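Glycoside Hydrolase (PDB 5TA0) is a glycoside hydrolase of a human gut bacterium that binds neoagarooctaose and probably cleaves agarose-type galactan chains. Local coordinates at residues 557-562 with 640-645; 34-39 with 524-529; 583-588 with 608-613; 528-533 with 550-555. All blocks are in the same frame, centred on the assembly; numbering follows the deposited sequence. Where two conformers were deposited one is given.

Contact 1. Residues 557-562 with 640-645; sequences YGEAVI and FNFSNN. With EDO (1,2-ethanediol), chain Q.
F640 and E559 form the hydrogen-bonded pair of this antiparallel ladder: F640 N reaches E559 O and E559 N reaches F640 O, both at 2.8 Å. The F640 ring receives V561 at its edge, F640 CE2 to V561 CG2 4.1 Å, and also packs against M525 and E527 of the adjoining strand 523-538. N641 lies opposite G558 as a non-hydrogen-bonded pair, and its amide is held by Y612 OH and K553 O. F642 N then gives a nearly straight bond to Y557 O (2.9 Å), and one water ties F642 O back to Y557 N. In one of its two conformers the F642 ring lies with G558 CA over a face, 4.0 Å from the centroid, and with E559 at its edge, F642 CZ to E559 CD 3.7 Å; the E559 carboxylate, its plane turned 75° from the ring, is salt-bridged to R647. At N645, CG anti to the backbone N (chi1 -170°) lays the amide flat on one face of the Y557 ring, with planes 7° apart and CG 3.5 Å from Y557 CE1. A serine in place of Y557 would probably leave the N645 amide without its stacking surface and able to shift. Backbone bonds thus fasten the strand as far as F642; beyond it the ring-amide stack makes the link to Y557, and N645 ND2, taken by I649 O, would probably help hold the amide's orientation.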
# COMPACT_ATOMS: atom_id res chain seq x y z
N TYR A 557 -30.67 9.56 -7.78
CA TYR A 557 -29.93 10.31 -6.78
C TYR A 557 -28.48 9.84 -6.74
O TYR A 557 -28.22 8.62 -6.66
CB TYR A 557 -30.57 10.13 -5.40
CG TYR A 557 -32.01 10.61 -5.37
CD1 TYR A 557 -32.29 11.97 -5.36
CD2 TYR A 557 -33.07 9.72 -5.41
CE1 TYR A 557 -33.60 12.43 -5.34
CE2 TYR A 557 -34.39 10.17 -5.40
CZ TYR A 557 -34.63 11.53 -5.38
OH TYR A 557 -35.92 12.02 -5.36
N GLY A 558 -27.56 10.79 -6.73
CA GLY A 558 -26.14 10.47 -6.73
C GLY A 558 -25.28 11.70 -6.54
O GLY A 558 -25.77 12.85 -6.54
N GLU A 559 -23.99 11.44 -6.36
CA GLU A 559 -22.96 12.49 -6.30
C GLU A 559 -21.77 12.04 -7.13
O GLU A 559 -21.70 10.88 -7.55
CB GLU A 559 -22.57 12.77 -4.85
CG GLU A 559 -23.70 13.47 -4.10
CD GLU A 559 -23.49 13.62 -2.61
OE1 GLU A 559 -22.51 13.07 -2.05
OE2 GLU A 559 -24.37 14.26 -1.99
N ALA A 560 -20.86 12.96 -7.39
CA ALA A 560 -19.74 12.66 -8.26
C ALA A 560 -18.53 13.53 -8.00
O ALA A 560 -18.65 14.68 -7.57
CB ALA A 560 -20.15 12.80 -9.71
N VAL A 561 -17.37 12.96 -8.32
CA VAL A 561 -16.07 13.62 -8.20
C VAL A 561 -15.24 13.36 -9.43
O VAL A 561 -14.96 12.19 -9.77
CB VAL A 561 -15.31 13.13 -6.96
CG1 VAL A 561 -13.91 13.80 -6.88
CG2 VAL A 561 -16.11 13.38 -5.69
N ILE A 562 -14.77 14.43 -10.08
CA ILE A 562 -13.84 14.31 -11.19
C ILE A 562 -12.44 14.39 -10.62
O ILE A 562 -12.16 15.20 -9.72
CB ILE A 562 -14.12 15.37 -12.29
CG1 ILE A 562 -15.38 14.94 -13.05
CG2 ILE A 562 -12.92 15.54 -13.22
CD1 ILE A 562 -15.94 16.02 -13.95
N PHE A 640 -21.18 8.15 -7.17
CA PHE A 640 -21.73 7.59 -5.94
C PHE A 640 -23.24 7.58 -6.10
O PHE A 640 -23.87 8.63 -6.03
CB PHE A 640 -21.34 8.45 -4.75
CG PHE A 640 -19.85 8.57 -4.56
CD1 PHE A 640 -19.15 7.62 -3.81
CD2 PHE A 640 -19.14 9.60 -5.14
CE1 PHE A 640 -17.78 7.71 -3.64
CE2 PHE A 640 -17.76 9.69 -4.96
CZ PHE A 640 -17.09 8.74 -4.22
N ASN A 641 -23.81 6.40 -6.38
CA ASN A 641 -25.25 6.26 -6.62
C ASN A 641 -25.98 5.79 -5.37
O ASN A 641 -25.55 4.85 -4.71
CB ASN A 641 -25.47 5.29 -7.77
CG ASN A 641 -25.11 5.89 -9.12
OD1 ASN A 641 -24.88 7.09 -9.21
ND2 ASN A 641 -25.10 5.07 -10.15
N PHE A 642 -27.11 6.43 -5.08
CA PHE A 642 -27.86 6.16 -3.87
C PHE A 642 -29.06 5.25 -4.13
O PHE A 642 -29.63 5.23 -5.24
CB PHE A 642 -28.32 7.48 -3.25
CG PHE A 642 -27.23 8.50 -3.05
CD1 PHE A 642 -25.91 8.12 -2.85
CD2 PHE A 642 -27.54 9.85 -3.03
CE1 PHE A 642 -24.92 9.07 -2.65
CE2 PHE A 642 -26.55 10.80 -2.83
CZ PHE A 642 -25.24 10.41 -2.64
N SER A 643 -29.43 4.46 -3.11
CA SER A 643 -30.63 3.60 -3.20
C SER A 643 -31.93 4.38 -3.08
O SER A 643 -32.97 3.91 -3.57
CB SER A 643 -30.59 2.50 -2.13
OG SER A 643 -30.31 3.05 -0.84
N ASN A 644 -31.88 5.53 -2.42
CA ASN A 644 -33.03 6.44 -2.29
C ASN A 644 -32.49 7.86 -2.14
O ASN A 644 -31.28 8.09 -2.22
CB ASN A 644 -33.88 6.03 -1.08
CG ASN A 644 -34.76 4.82 -1.35
OD1 ASN A 644 -35.66 4.87 -2.19
ND2 ASN A 644 -34.50 3.73 -0.64
N ASN A 645 -33.39 8.82 -1.93
CA ASN A 645 -33.02 10.21 -1.69
C ASN A 645 -32.45 10.39 -0.28
O ASN A 645 -33.11 10.99 0.60
CB ASN A 645 -34.28 11.09 -1.87
CG ASN A 645 -33.98 12.58 -1.87
OD1 ASN A 645 -32.84 13.02 -1.74
ND2 ASN A 645 -35.05 13.37 -2.01
C1 EDO Q . -27.63 2.37 -6.42
O1 EDO Q . -28.96 2.90 -6.45
C2 EDO Q . -27.37 1.85 -5.03
O2 EDO Q . -28.31 0.80 -4.79
O HOH W 1 -31.25 6.88 -6.91

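Contact 2. Residues 34-39 with 524-529; sequences KHKLGD and TMEEVK. With SO4 (sulfate ion), chain D; EDO (1,2-ethanediol), chain R.
K34, M525, K36 and E527 are linked by a parallel ladder in which M525 N bonds K34 O (2.7 Å), K36 N bonds M525 O and E527 N bonds K36 O. Past the last rung water, modelled at two sites too close to be filled together, bridges G38 N and E527 O. The ladder adds strand 34-37 to the edge of the five-stranded sheet, so a piece of chain preceding the catalytic barrel becomes part of the C-terminal β-domain.

Among the side-chain bonds, H35 NE2 donates to E527 OE1 at 2.7 Å. OE1 accepts through its anti lone pair and lies close to the imidazole plane (7° out of it), while the carboxylate plane is turned 43° from the ring; E527 OE2 is taken by Q638. Apolar contacts frame this pair. The M525 chain, bent at its last torsion (chi3 71°), sets CE 3.4 Å from the centroid of the H35 ring, over its centre, as a CH-pi contact. L37 runs alongside E527, its CD1 3.7 Å from E527 CD.

Charges gather on the opposite face of the sheet. K36 NZ donates to sulfate O4 at 2.7 Å, K34 NZ lies beside O3 at a doubtfully short distance, and T524 OG1 lies 2.9 Å from sulfate O3. K36, modelled in two conformers, also makes a long salt bridge to E526, K36 NZ to E526 OE1 3.8 Å. The two lysines and the threonine form a small anion site, here filled probably from the crystallisation liquor. On the buried face, the E527 carboxylate is bonded at both oxygens and would probably stabilise a protonated H35.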
# COMPACT_ATOMS: atom_id res chain seq x y z
N LYS A 34 -24.81 1.82 3.63
CA LYS A 34 -23.68 0.98 3.21
C LYS A 34 -22.91 1.66 2.10
O LYS A 34 -23.49 2.22 1.18
CB LYS A 34 -24.20 -0.37 2.73
CG LYS A 34 -23.12 -1.41 2.46
CD LYS A 34 -23.71 -2.80 2.31
CE LYS A 34 -24.63 -2.93 1.12
NZ LYS A 34 -25.34 -4.24 1.18
N HIS A 35 -21.57 1.62 2.17
CA HIS A 35 -20.71 2.08 1.06
C HIS A 35 -20.15 0.84 0.36
O HIS A 35 -19.26 0.19 0.88
CB HIS A 35 -19.60 2.97 1.60
CG HIS A 35 -18.70 3.56 0.55
ND1 HIS A 35 -17.87 4.63 0.82
CD2 HIS A 35 -18.51 3.27 -0.77
CE1 HIS A 35 -17.20 4.95 -0.27
NE2 HIS A 35 -17.56 4.14 -1.25
N LYS A 36 -20.71 0.53 -0.81
CA LYS A 36 -20.31 -0.61 -1.62
C LYS A 36 -19.36 -0.13 -2.72
O LYS A 36 -19.58 0.93 -3.31
CB LYS A 36 -21.55 -1.26 -2.26
CG LYS A 36 -21.25 -2.56 -3.01
CD LYS A 36 -22.51 -3.35 -3.31
CE LYS A 36 -23.44 -2.57 -4.21
NZ LYS A 36 -24.54 -3.46 -4.67
N LEU A 37 -18.33 -0.92 -2.98
CA LEU A 37 -17.36 -0.61 -4.04
C LEU A 37 -17.02 -1.92 -4.70
O LEU A 37 -16.41 -2.79 -4.10
CB LEU A 37 -16.14 0.06 -3.42
CG LEU A 37 -14.99 0.43 -4.35
CD1 LEU A 37 -15.41 1.35 -5.50
CD2 LEU A 37 -13.85 1.07 -3.57
N GLY A 38 -17.48 -2.11 -5.94
CA GLY A 38 -17.42 -3.42 -6.56
C GLY A 38 -18.26 -4.39 -5.75
O GLY A 38 -19.39 -4.07 -5.38
N ASP A 39 -17.68 -5.54 -5.40
CA ASP A 39 -18.33 -6.48 -4.47
C ASP A 39 -17.78 -6.36 -3.05
O ASP A 39 -18.01 -7.23 -2.21
CB ASP A 39 -18.26 -7.93 -4.99
CG ASP A 39 -16.85 -8.42 -5.17
OD1 ASP A 39 -15.92 -7.81 -4.58
OD2 ASP A 39 -16.64 -9.42 -5.89
N THR A 524 -28.06 1.94 0.57
CA THR A 524 -26.78 1.67 -0.09
C THR A 524 -26.33 2.86 -0.94
O THR A 524 -27.10 3.43 -1.73
CB THR A 524 -26.88 0.43 -0.99
OG1 THR A 524 -27.20 -0.69 -0.18
CG2 THR A 524 -25.57 0.13 -1.72
N MET A 525 -25.05 3.21 -0.80
CA MET A 525 -24.34 4.11 -1.72
C MET A 525 -23.35 3.23 -2.45
O MET A 525 -22.47 2.61 -1.82
CB MET A 525 -23.61 5.21 -0.98
CG MET A 525 -22.84 6.14 -1.91
SD MET A 525 -21.87 7.37 -1.05
CE MET A 525 -20.56 6.35 -0.34
N GLU A 526 -23.53 3.10 -3.77
CA GLU A 526 -22.62 2.34 -4.60
C GLU A 526 -21.69 3.27 -5.33
O GLU A 526 -22.11 4.13 -6.11
CB GLU A 526 -23.36 1.47 -5.61
CG GLU A 526 -22.40 0.63 -6.41
CD GLU A 526 -23.08 -0.44 -7.24
OE1 GLU A 526 -24.32 -0.62 -7.11
OE2 GLU A 526 -22.34 -1.10 -8.01
N GLU A 527 -20.40 3.07 -5.09
CA GLU A 527 -19.35 3.82 -5.77
C GLU A 527 -18.89 3.06 -6.98
O GLU A 527 -18.61 1.86 -6.89
CB GLU A 527 -18.18 4.05 -4.83
CG GLU A 527 -16.99 4.75 -5.48
CD GLU A 527 -15.80 4.88 -4.57
OE1 GLU A 527 -15.91 4.63 -3.35
OE2 GLU A 527 -14.71 5.22 -5.10
N VAL A 528 -18.81 3.76 -8.12
CA VAL A 528 -18.22 3.20 -9.33
C VAL A 528 -17.21 4.21 -9.86
O VAL A 528 -17.48 5.42 -9.91
CB VAL A 528 -19.29 2.84 -10.40
CG1 VAL A 528 -18.67 2.15 -11.58
CG2 VAL A 528 -20.35 1.91 -9.83
N LYS A 529 -16.05 3.71 -10.27
CA LYS A 529 -14.98 4.54 -10.84
C LYS A 529 -14.87 4.29 -12.33
O LYS A 529 -14.80 3.13 -12.78
CB LYS A 529 -13.67 4.23 -10.14
CG LYS A 529 -12.55 5.16 -10.51
CD LYS A 529 -11.36 4.91 -9.61
CE LYS A 529 -10.22 5.85 -9.91
NZ LYS A 529 -9.16 5.66 -8.88
S SO4 D . -27.36 -3.83 -2.05
O1 SO4 D . -28.46 -4.79 -1.91
O2 SO4 D . -27.86 -2.56 -2.59
O3 SO4 D . -26.85 -3.53 -0.71
O4 SO4 D . -26.38 -4.46 -2.92
C1 EDO R . -29.12 -1.95 2.60
O1 EDO R . -27.70 -1.81 2.68
C2 EDO R . -29.46 -3.22 1.83
O2 EDO R . -30.42 -2.92 0.81
O HOH W 2 -19.35 -0.59 -7.48
O HOH W 3 -17.56 -0.36 -8.55

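Contact 3. Residues 583-588 with 608-613; sequences KKVDIP and VPVDYS
V585 and V610 have their CA atoms 6.7 Å apart and I587 and V608 5.8 Å apart, with no direct hydrogen bond between the backbones; a water spans the gap instead, donating to D586 O (2.6 Å) and P609 O (2.7 Å). Side chains do the rest. V585 forks between two valines: CG1, anti to its own N (chi1 178°), meets V608 CG1 at 3.8 Å, and CG2 meets V610 CG2 at 4.0 Å. V608 is likewise straddled, with CG1 against V585 and the D586 carbonyl, and CG2 4.1 Å from I587 CG1. Strand 583-585 is an edge of the four-stranded antiparallel sheet and 602-609 an edge of the five-stranded one, so the valines pack across the border between the two sheets, consistent with a β-sandwich. L578 of the first sheet and L564 of the second line the interior beside V608 and I587. Toward the surface the P588 and P609 rings meet, P588 CG to P609 CD 4.0 Å. Farther along, D611 OD2 accepts from S613 N in an Asx turn and from S613 OG as well, both arriving from the same face of the carboxylate plane, just ahead of a short 3-10 segment that begins at Y612.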
# COMPACT_ATOMS: atom_id res chain seq x y z
N LYS A 583 -20.71 22.59 -19.64
CA LYS A 583 -21.08 23.40 -18.47
C LYS A 583 -19.87 23.68 -17.60
O LYS A 583 -19.08 22.76 -17.32
CB LYS A 583 -22.14 22.69 -17.63
CG LYS A 583 -23.41 22.29 -18.39
CD LYS A 583 -24.21 23.48 -18.84
N LYS A 584 -19.72 24.91 -17.14
CA LYS A 584 -18.61 25.29 -16.27
C LYS A 584 -18.71 24.61 -14.91
O LYS A 584 -19.77 24.55 -14.31
CB LYS A 584 -18.55 26.81 -16.08
CG LYS A 584 -17.34 27.24 -15.26
CD LYS A 584 -17.08 28.74 -15.30
CE LYS A 584 -15.87 29.08 -14.44
NZ LYS A 584 -14.61 28.49 -14.97
N VAL A 585 -17.57 24.09 -14.45
CA VAL A 585 -17.43 23.49 -13.12
C VAL A 585 -16.24 24.15 -12.42
O VAL A 585 -15.14 24.18 -12.99
CB VAL A 585 -17.24 21.96 -13.23
CG1 VAL A 585 -17.04 21.32 -11.86
CG2 VAL A 585 -18.43 21.33 -13.93
N ASP A 586 -16.45 24.66 -11.21
CA ASP A 586 -15.36 25.32 -10.47
C ASP A 586 -14.40 24.29 -9.92
O ASP A 586 -14.82 23.21 -9.48
CB ASP A 586 -15.88 26.16 -9.30
CG ASP A 586 -16.83 27.24 -9.72
OD1 ASP A 586 -16.54 27.94 -10.70
OD2 ASP A 586 -17.87 27.37 -9.03
N ILE A 587 -13.11 24.62 -9.92
CA ILE A 587 -12.08 23.76 -9.33
C ILE A 587 -11.75 24.31 -7.94
O ILE A 587 -11.52 25.52 -7.82
CB ILE A 587 -10.84 23.63 -10.25
CG1 ILE A 587 -11.26 22.83 -11.51
CG2 ILE A 587 -9.69 22.93 -9.52
CD1 ILE A 587 -10.19 22.65 -12.53
N PRO A 588 -11.77 23.45 -6.89
CA PRO A 588 -11.45 23.97 -5.56
C PRO A 588 -10.00 24.48 -5.45
O PRO A 588 -9.11 23.95 -6.10
CB PRO A 588 -11.66 22.76 -4.63
CG PRO A 588 -12.41 21.75 -5.42
CD PRO A 588 -12.12 22.02 -6.86
N VAL A 608 -12.45 17.15 -7.82
CA VAL A 608 -13.37 18.22 -8.19
C VAL A 608 -14.81 17.70 -8.04
O VAL A 608 -15.28 16.92 -8.87
CB VAL A 608 -13.14 18.67 -9.64
CG1 VAL A 608 -14.07 19.84 -9.98
CG2 VAL A 608 -11.67 19.07 -9.86
N PRO A 609 -15.52 18.13 -6.98
CA PRO A 609 -16.95 17.77 -6.92
C PRO A 609 -17.68 18.33 -8.13
O PRO A 609 -17.38 19.43 -8.60
CB PRO A 609 -17.40 18.45 -5.63
CG PRO A 609 -16.17 18.52 -4.79
CD PRO A 609 -15.10 18.88 -5.79
N VAL A 610 -18.63 17.57 -8.66
CA VAL A 610 -19.38 17.99 -9.84
C VAL A 610 -20.86 17.70 -9.64
O VAL A 610 -21.25 16.64 -9.17
CB VAL A 610 -18.85 17.36 -11.15
CG1 VAL A 610 -18.88 15.85 -11.12
CG2 VAL A 610 -19.63 17.89 -12.36
N ASP A 611 -21.68 18.68 -9.97
CA ASP A 611 -23.13 18.55 -9.89
C ASP A 611 -23.57 17.32 -10.69
O ASP A 611 -23.32 17.23 -11.90
CB ASP A 611 -23.71 19.86 -10.46
CG ASP A 611 -25.22 19.91 -10.51
OD1 ASP A 611 -25.71 20.99 -10.94
OD2 ASP A 611 -25.91 18.95 -10.17
N TYR A 612 -24.23 16.40 -10.00
CA TYR A 612 -24.70 15.14 -10.62
C TYR A 612 -25.59 15.36 -11.84
O TYR A 612 -25.52 14.60 -12.81
CB TYR A 612 -25.43 14.31 -9.56
CG TYR A 612 -25.63 12.84 -9.87
CD1 TYR A 612 -24.54 11.95 -9.90
CD2 TYR A 612 -26.89 12.33 -10.10
CE1 TYR A 612 -24.73 10.60 -10.14
CE2 TYR A 612 -27.09 10.99 -10.34
CZ TYR A 612 -26.01 10.14 -10.36
OH TYR A 612 -26.23 8.81 -10.60
N SER A 613 -26.40 16.43 -11.83
CA SER A 613 -27.29 16.75 -12.95
C SER A 613 -26.59 17.10 -14.24
O SER A 613 -27.20 16.98 -15.30
CB SER A 613 -28.27 17.86 -12.56
OG SER A 613 -27.61 19.10 -12.36
O HOH W 4 -16.39 21.81 -7.89

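Contact 4. Residues 528-533 with 550-555; sequences VKYYAT and NNVKKT. With EDO (1,2-ethanediol), chain I.
Y530 presents one face of its ring to V552, whose CA stands 4.0 Å from the ring centroid, offset toward the rim, in a CH-pi contact. V552 CG2 settles over the inner part of the same ring, 3.9 Å from Y530 CG. In the ring plane, at the edge, lies a water 2.7 Å from Y530 OH, and this water donates to K553 O. N551 O comes in obliquely, 3.4 Å from Y530 CE1. With CG anti to the carbonyl carbon (chi1 -66°), the tyrosine reaches under the loop and puts its hydroxyl at K553 N, which donates to OH over 3.1 Å (angle 163°). The aliphatic start of K553 leans on the same oxygen, K553 CG to Y530 OH 3.5 Å, before its chain bends away. A phenylalanine in place of Y530 would keep the ring packing but would probably leave K553 N without its acceptor and the bridging water less firmly held.

Nearer the end of the strand, a second water links Y531 O (2.8 Å) to N550 N. T533 O accepts a hydrogen bond from an ethanediol, probably from the crystallisation liquor. I549 and I639 also touch the tyrosine, while V552, which is buried, packs on M637. Residues 550-555 join strand 545-549 of the four-stranded sheet to strand 558-568 of the five-stranded one: a sheet-to-sheet connection of a β-sandwich, here packed on a tyrosine from the strand it passes.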
# COMPACT_ATOMS: atom_id res chain seq x y z
N VAL A 528 -18.81 3.76 -8.12
CA VAL A 528 -18.22 3.20 -9.33
C VAL A 528 -17.21 4.21 -9.86
O VAL A 528 -17.48 5.42 -9.91
CB VAL A 528 -19.29 2.84 -10.40
CG1 VAL A 528 -18.67 2.15 -11.58
CG2 VAL A 528 -20.35 1.91 -9.83
N LYS A 529 -16.05 3.71 -10.27
CA LYS A 529 -14.98 4.54 -10.84
C LYS A 529 -14.87 4.29 -12.33
O LYS A 529 -14.80 3.13 -12.78
CB LYS A 529 -13.67 4.23 -10.14
CG LYS A 529 -12.55 5.16 -10.51
CD LYS A 529 -11.36 4.91 -9.61
CE LYS A 529 -10.22 5.85 -9.91
NZ LYS A 529 -9.16 5.66 -8.88
N TYR A 530 -14.85 5.38 -13.10
CA TYR A 530 -14.83 5.33 -14.56
C TYR A 530 -13.57 5.97 -15.10
O TYR A 530 -13.08 6.95 -14.54
CB TYR A 530 -16.07 6.01 -15.13
CG TYR A 530 -17.36 5.30 -14.82
CD1 TYR A 530 -17.84 4.29 -15.64
CD2 TYR A 530 -18.11 5.65 -13.71
CE1 TYR A 530 -19.02 3.62 -15.35
CE2 TYR A 530 -19.32 5.00 -13.43
CZ TYR A 530 -19.75 3.98 -14.24
OH TYR A 530 -20.95 3.34 -13.97
N TYR A 531 -13.06 5.41 -16.19
CA TYR A 531 -11.81 5.85 -16.79
C TYR A 531 -12.08 6.53 -18.13
O TYR A 531 -13.10 6.27 -18.76
CB TYR A 531 -10.88 4.64 -16.96
CG TYR A 531 -10.56 4.03 -15.62
CD1 TYR A 531 -9.50 4.51 -14.86
CD2 TYR A 531 -11.36 3.05 -15.08
CE1 TYR A 531 -9.24 4.01 -13.58
CE2 TYR A 531 -11.11 2.52 -13.82
CZ TYR A 531 -10.04 3.01 -13.09
OH TYR A 531 -9.80 2.52 -11.80
N ALA A 532 -11.18 7.39 -18.53
CA ALA A 532 -11.28 8.08 -19.83
C ALA A 532 -10.77 7.19 -20.95
O ALA A 532 -10.10 6.17 -20.75
CB ALA A 532 -10.50 9.37 -19.78
N THR A 533 -11.06 7.59 -22.19
CA THR A 533 -10.59 6.87 -23.34
C THR A 533 -9.11 7.06 -23.63
O THR A 533 -8.54 6.27 -24.35
CB THR A 533 -11.36 7.25 -24.62
OG1 THR A 533 -11.16 8.64 -24.89
CG2 THR A 533 -12.87 6.98 -24.46
N ASN A 550 -17.12 7.47 -20.75
CA ASN A 550 -18.34 6.93 -21.33
C ASN A 550 -18.90 5.70 -20.62
O ASN A 550 -18.22 5.07 -19.80
CB ASN A 550 -18.04 6.59 -22.81
CG ASN A 550 -17.64 7.79 -23.63
OD1 ASN A 550 -18.08 8.92 -23.38
ND2 ASN A 550 -16.76 7.56 -24.62
N ASN A 551 -20.15 5.35 -20.94
CA ASN A 551 -20.90 4.26 -20.31
C ASN A 551 -21.07 4.44 -18.79
O ASN A 551 -21.10 3.47 -18.05
CB ASN A 551 -20.28 2.87 -20.64
CG ASN A 551 -21.02 2.12 -21.75
OD1 ASN A 551 -22.24 2.27 -22.00
ND2 ASN A 551 -20.29 1.21 -22.38
N VAL A 552 -21.19 5.69 -18.36
CA VAL A 552 -21.43 6.00 -16.95
C VAL A 552 -22.88 5.70 -16.61
O VAL A 552 -23.79 6.16 -17.30
CB VAL A 552 -21.10 7.47 -16.64
CG1 VAL A 552 -21.54 7.86 -15.22
CG2 VAL A 552 -19.62 7.74 -16.87
N LYS A 553 -23.09 4.92 -15.57
CA LYS A 553 -24.43 4.55 -15.14
C LYS A 553 -24.89 5.50 -14.05
O LYS A 553 -24.25 5.66 -13.02
CB LYS A 553 -24.43 3.09 -14.67
CG LYS A 553 -23.79 2.10 -15.64
CD LYS A 553 -24.33 2.11 -17.08
CE LYS A 553 -25.86 1.96 -17.14
NZ LYS A 553 -26.43 1.64 -18.49
N LYS A 554 -25.96 6.23 -14.33
CA LYS A 554 -26.59 7.08 -13.33
C LYS A 554 -27.88 6.48 -12.81
O LYS A 554 -28.50 5.62 -13.45
CB LYS A 554 -26.87 8.46 -13.90
CG LYS A 554 -25.62 9.27 -14.25
CD LYS A 554 -25.99 10.63 -14.80
CE LYS A 554 -26.57 11.54 -13.73
NZ LYS A 554 -27.22 12.73 -14.34
N THR A 555 -28.24 6.92 -11.60
CA THR A 555 -29.51 6.61 -10.95
C THR A 555 -30.18 7.95 -10.63
O THR A 555 -29.69 9.00 -11.02
CB THR A 555 -29.28 5.79 -9.68
OG1 THR A 555 -28.35 6.44 -8.82
CG2 THR A 555 -28.71 4.41 -10.02
C1 EDO I . -9.62 2.65 -25.00
O1 EDO I . -9.16 3.43 -23.91
C2 EDO I . -11.11 2.46 -24.86
O2 EDO I . -11.74 3.71 -24.61
O HOH W 5 -22.21 4.16 -11.78
O HOH W 6 -14.48 6.35 -21.23

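In the fold
The four contacts share the five-stranded sheet of the C-terminal region. Contacts 1 and 2 lie 10 Å apart, centre to centre, joined by N641 O to E526 N (2.8 Å) and by S643 OG to T524 N (2.9 Å), both probable hydrogen bonds. Contact 3 is nested within the chain loop closed by contact 1, and its Y612 is also the junction with contact 4, Y612 OH lying 2.9 Å from T555 N. Contacts 2 and 4 share V528 and K529. Contacts 2 and 3, 21 Å apart between centres, do not touch. The bound oligosaccharide is held by residues between 52 and 387, outside all four contacts, so these are structural packing.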